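PDB 3TAH: ferrous iron uptake transporter protein B from Streptococcus thermophilus, which probably drives ferrous iron uptake across the cell membrane at the expense of GTP, this chain being its cytosolic G-protein domain with the attached helical domain. Local coordinates for residues Pro172-Leu178 with Glu248-Phe252. The protein carries 1 engineered substitution. Numbering follows the deposited sequence.
Sequences PIYDDRL and ERYAF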
ATOM      1  N   PRO A 172       1.769   9.303   4.630  1.00 16.59           N
ATOM      2  CA  PRO A 172       0.711   9.821   5.513  1.00 16.54           C
ATOM      3  C   PRO A 172       1.270  10.256   6.867  1.00 16.02           C
ATOM      4  O   PRO A 172       1.934   9.478   7.540  1.00 16.26           O
ATOM      5  CB  PRO A 172      -0.230   8.618   5.693  1.00 16.24           C
ATOM      6  CG  PRO A 172      -0.050   7.841   4.435  1.00 16.50           C
ATOM      7  CD  PRO A 172       1.397   7.996   4.057  1.00 16.04           C
ATOM      8  N   ILE A 173       1.018  11.505   7.242  1.00 16.56           N
ATOM      9  CA  ILE A 173       1.502  12.044   8.508  1.00 16.69           C
ATOM     10  C   ILE A 173       0.379  11.884   9.519  1.00 15.15           C
ATOM     11  O   ILE A 173      -0.739  12.353   9.286  1.00 14.18           O
ATOM     12  CB  ILE A 173       1.936  13.531   8.376  1.00 18.81           C
ATOM     13  CG1 ILE A 173       3.110  13.663   7.413  1.00 20.32           C
ATOM     14  CG2 ILE A 173       2.315  14.122   9.750  1.00 18.82           C
ATOM     15  CD1 ILE A 173       3.461  15.121   7.068  1.00 22.21           C
ATOM     16  N   TYR A 174       0.673  11.212  10.630  1.00 13.67           N
ATOM     17  CA  TYR A 174      -0.302  10.935  11.685  1.00 13.90           C
ATOM     18  C   TYR A 174      -0.153  11.934  12.835  1.00 14.50           C
ATOM     19  O   TYR A 174       0.637  12.878  12.742  1.00 15.18           O
ATOM     20  CB  TYR A 174      -0.125   9.496  12.183  1.00 13.50           C
ATOM     21  CG  TYR A 174      -0.242   8.490  11.069  1.00 10.67           C
ATOM     22  CD1 TYR A 174      -1.377   8.475  10.240  1.00 13.81           C
ATOM     23  CD2 TYR A 174       0.748   7.567  10.825  1.00 13.14           C
ATOM     24  CE1 TYR A 174      -1.505   7.557   9.194  1.00 13.57           C
ATOM     25  CE2 TYR A 174       0.635   6.648   9.774  1.00 12.32           C
ATOM     26  CZ  TYR A 174      -0.501   6.647   8.971  1.00 13.53           C
ATOM     27  OH  TYR A 174      -0.640   5.752   7.941  1.00 14.81           O
ATOM     28  N   ASP A 175      -0.915  11.733  13.906  1.00 14.31           N
ATOM     29  CA  ASP A 175      -0.847  12.608  15.076  1.00 16.31           C
ATOM     30  C   ASP A 175       0.588  12.799  15.559  1.00 15.82           C
ATOM     31  O   ASP A 175       1.386  11.848  15.534  1.00 14.82           O
ATOM     32  CB  ASP A 175      -1.659  12.043  16.241  1.00 17.62           C
ATOM     33  CG  ASP A 175      -1.714  13.015  17.402  1.00 21.76           C
ATOM     34  OD1 ASP A 175      -0.996  12.809  18.396  1.00 24.50           O
ATOM     35  OD2 ASP A 175      -2.436  14.019  17.268  1.00 27.98           O
ATOM     36  N   ASP A 176       0.921  14.018  15.991  1.00 15.81           N
ATOM     37  CA  ASP A 176       2.258  14.291  16.579  1.00 17.28           C
ATOM     38  C   ASP A 176       2.756  13.261  17.580  1.00 16.61           C
ATOM     39  O   ASP A 176       3.962  12.975  17.621  1.00 17.37           O
ATOM     40  CB  ASP A 176       2.289  15.652  17.291  1.00 19.16           C
ATOM     41  CG  ASP A 176       2.289  16.817  16.335  1.00 21.56           C
ATOM     42  OD1 ASP A 176       2.564  16.625  15.132  1.00 22.34           O
ATOM     43  OD2 ASP A 176       2.021  17.940  16.797  1.00 22.68           O
ATOM     44  N   ARG A 177       1.853  12.719  18.388  1.00 15.93           N
ATOM     45  CA  ARG A 177       2.233  11.733  19.417  1.00 17.36           C
ATOM     46  C   ARG A 177       2.639  10.394  18.810  1.00 16.57           C
ATOM     47  O   ARG A 177       3.541   9.731  19.329  1.00 17.55           O
ATOM     48  CB  ARG A 177       1.112  11.504  20.416  1.00 20.09           C
ATOM     49  CG  ARG A 177       0.787  12.690  21.319  1.00 22.75           C
ATOM     50  CD  ARG A 177      -0.535  12.433  22.020  1.00 24.74           C
ATOM     51  NE  ARG A 177      -1.658  12.476  21.087  1.00 24.90           N
ATOM     52  CZ  ARG A 177      -2.915  12.150  21.382  1.00 27.82           C
ATOM     53  NH1 ARG A 177      -3.259  11.764  22.610  1.00 29.51           N
ATOM     54  NH2 ARG A 177      -3.848  12.226  20.444  1.00 27.56           N
ATOM     55  N   LEU A 178       1.980   9.997  17.724  1.00 14.17           N
ATOM     56  CA  LEU A 178       2.398   8.780  17.033  1.00 13.93           C
ATOM     57  C   LEU A 178       3.678   9.025  16.249  1.00 13.64           C
ATOM     58  O   LEU A 178       4.546   8.164  16.231  1.00 13.98           O
ATOM     59  CB  LEU A 178       1.298   8.213  16.123  1.00 13.23           C
ATOM     60  CG  LEU A 178       1.668   6.914  15.390  1.00 11.42           C
ATOM     61  CD1 LEU A 178       2.167   5.829  16.367  1.00 13.73           C
ATOM     62  CD2 LEU A 178       0.481   6.405  14.593  1.00 12.14           C
ATOM     63  N   GLU A 248      -5.375   6.141  13.804  1.00 14.18           N
ATOM     64  CA  GLU A 248      -4.627   7.158  13.048  1.00 14.56           C
ATOM     65  C   GLU A 248      -4.771   6.978  11.539  1.00 12.06           C
ATOM     66  O   GLU A 248      -4.913   7.976  10.831  1.00 12.78           O
ATOM     67  CB  GLU A 248      -3.141   7.220  13.455  1.00 14.60           C
ATOM     68  CG  GLU A 248      -2.904   7.802  14.845  1.00 15.20           C
ATOM     69  CD  GLU A 248      -3.467   9.202  15.024  1.00 15.28           C
ATOM     70  OE1 GLU A 248      -3.299  10.058  14.145  1.00 14.96           O
ATOM     71  OE2 GLU A 248      -4.084   9.446  16.071  1.00 16.97           O
ATOM     72  N   ARG A 249      -4.737   5.737  11.041  1.00 14.02           N
ATOM     73  CA  ARG A 249      -4.969   5.490   9.610  1.00 13.27           C
ATOM     74  C   ARG A 249      -6.335   6.023   9.165  1.00 13.52           C
ATOM     75  O   ARG A 249      -6.433   6.784   8.215  1.00 14.69           O
ATOM     76  CB  ARG A 249      -4.842   4.001   9.245  1.00 12.38           C
ATOM     77  CG  ARG A 249      -3.466   3.407   9.403  1.00 13.26           C
ATOM     78  CD  ARG A 249      -3.378   1.963   8.872  1.00 13.65           C
ATOM     79  NE  ARG A 249      -2.077   1.384   9.214  1.00 12.01           N
ATOM     80  CZ  ARG A 249      -0.932   1.710   8.619  1.00 16.19           C
ATOM     81  NH1 ARG A 249      -0.904   2.592   7.620  1.00 15.92           N
ATOM     82  NH2 ARG A 249       0.203   1.142   9.020  1.00 16.39           N
ATOM     83  N   TYR A 250      -7.392   5.629   9.862  1.00 15.28           N
ATOM     84  CA  TYR A 250      -8.737   6.113   9.532  1.00 15.60           C
ATOM     85  C   TYR A 250      -8.908   7.615   9.702  1.00 14.89           C
ATOM     86  O   TYR A 250      -9.589   8.232   8.892  1.00 14.89           O
ATOM     87  CB  TYR A 250      -9.828   5.338  10.297  1.00 15.63           C
ATOM     88  CG  TYR A 250     -10.050   3.951   9.745  1.00 18.12           C
ATOM     89  CD1 TYR A 250     -10.501   3.763   8.442  1.00 18.82           C
ATOM     90  CD2 TYR A 250      -9.820   2.814  10.524  1.00 17.02           C
ATOM     91  CE1 TYR A 250     -10.696   2.482   7.923  1.00 19.27           C
ATOM     92  CE2 TYR A 250     -10.018   1.539  10.010  1.00 18.21           C
ATOM     93  CZ  TYR A 250     -10.454   1.377   8.711  1.00 19.09           C
ATOM     94  OH  TYR A 250     -10.658   0.112   8.196  1.00 21.50           O
ATOM     95  N   ALA A 251      -8.279   8.217  10.711  1.00 15.97           N
ATOM     96  CA  ALA A 251      -8.354   9.680  10.869  1.00 16.18           C
ATOM     97  C   ALA A 251      -7.737  10.399   9.658  1.00 15.43           C
ATOM     98  O   ALA A 251      -8.335  11.339   9.105  1.00 14.40           O
ATOM     99  CB  ALA A 251      -7.730  10.122  12.192  1.00 15.30           C
ATOM    100  N   PHE A 252      -6.551   9.946   9.242  1.00 14.80           N
ATOM    101  CA  PHE A 252      -5.883  10.481   8.064  1.00 14.52           C
ATOM    102  C   PHE A 252      -6.769  10.366   6.826  1.00 13.00           C
ATOM    103  O   PHE A 252      -6.958  11.336   6.080  1.00 15.07           O
ATOM    104  CB  PHE A 252      -4.563   9.746   7.825  1.00 13.33           C
ATOM    105  CG  PHE A 252      -3.940  10.066   6.501  1.00 13.58           C
ATOM    106  CD1 PHE A 252      -3.174  11.221   6.334  1.00 15.11           C
ATOM    107  CD2 PHE A 252      -4.105   9.209   5.417  1.00 13.66           C
ATOM    108  CE1 PHE A 252      -2.604  11.518   5.103  1.00 14.74           C
ATOM    109  CE2 PHE A 252      -3.535   9.501   4.191  1.00 15.60           C
ATOM    110  CZ  PHE A 252      -2.783  10.653   4.034  1.00 16.83           C
TER
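Glu248 reaches from helix 241-259 to the backbone of the incoming loop: its OE1 accepts from Asp175 N at 2.9 Å, with the amide standing well above the carboxylate plane. A bend in the glutamate chain at chi2 (-57°) folds the carboxylate back over the CB of Asp175, while the methylene CG lies 3.7 Å from Leu178 CD2. Beside this bond the Tyr174 side chain runs alongside the glutamate, the two pointing opposite ways, Tyr174 CD1 3.6 Å from Glu248 O, the ring plane steeply turned against the carboxylate. Along the same edge, CE1 meets Phe252 CB close to the ring plane. One turn further along the helix, Phe252 receives Pro172 on its ring face in a CH-pi contact, Pro172 CB 3.6 Å from the centroid and almost on the ring normal; chi1 of 170°, CG anti to the backbone N, swings the phenyl toward the loop, and chi2 near 82° turns this face to the proline. Pro172 O in turn lies over the centre of one face of the Tyr174 ring. All this belongs to the helical domain that follows the G domain in FeoB: residues 172-175 form the lead into its first helix, 176-189, laid against the closing helix 241-259. Asp175 is the N-cap of 176-189, and its OD1 is gripped from opposite faces of the carboxylate by Arg177 N at 2.9 Å and by Arg177 NE at 2.8 Å, the latter a salt bridge. The Tyr174 hydroxyl comes near Arg249 NH1, but at a poor angle for a bond; both turn instead to helix 93-105 of the G domain, where Glu105 takes a hydrogen bond from the phenol and a salt bridge from the guanidinium, which also bonds Thr101. Phe237 of helix 220-237 packs against Asp175 and Glu248.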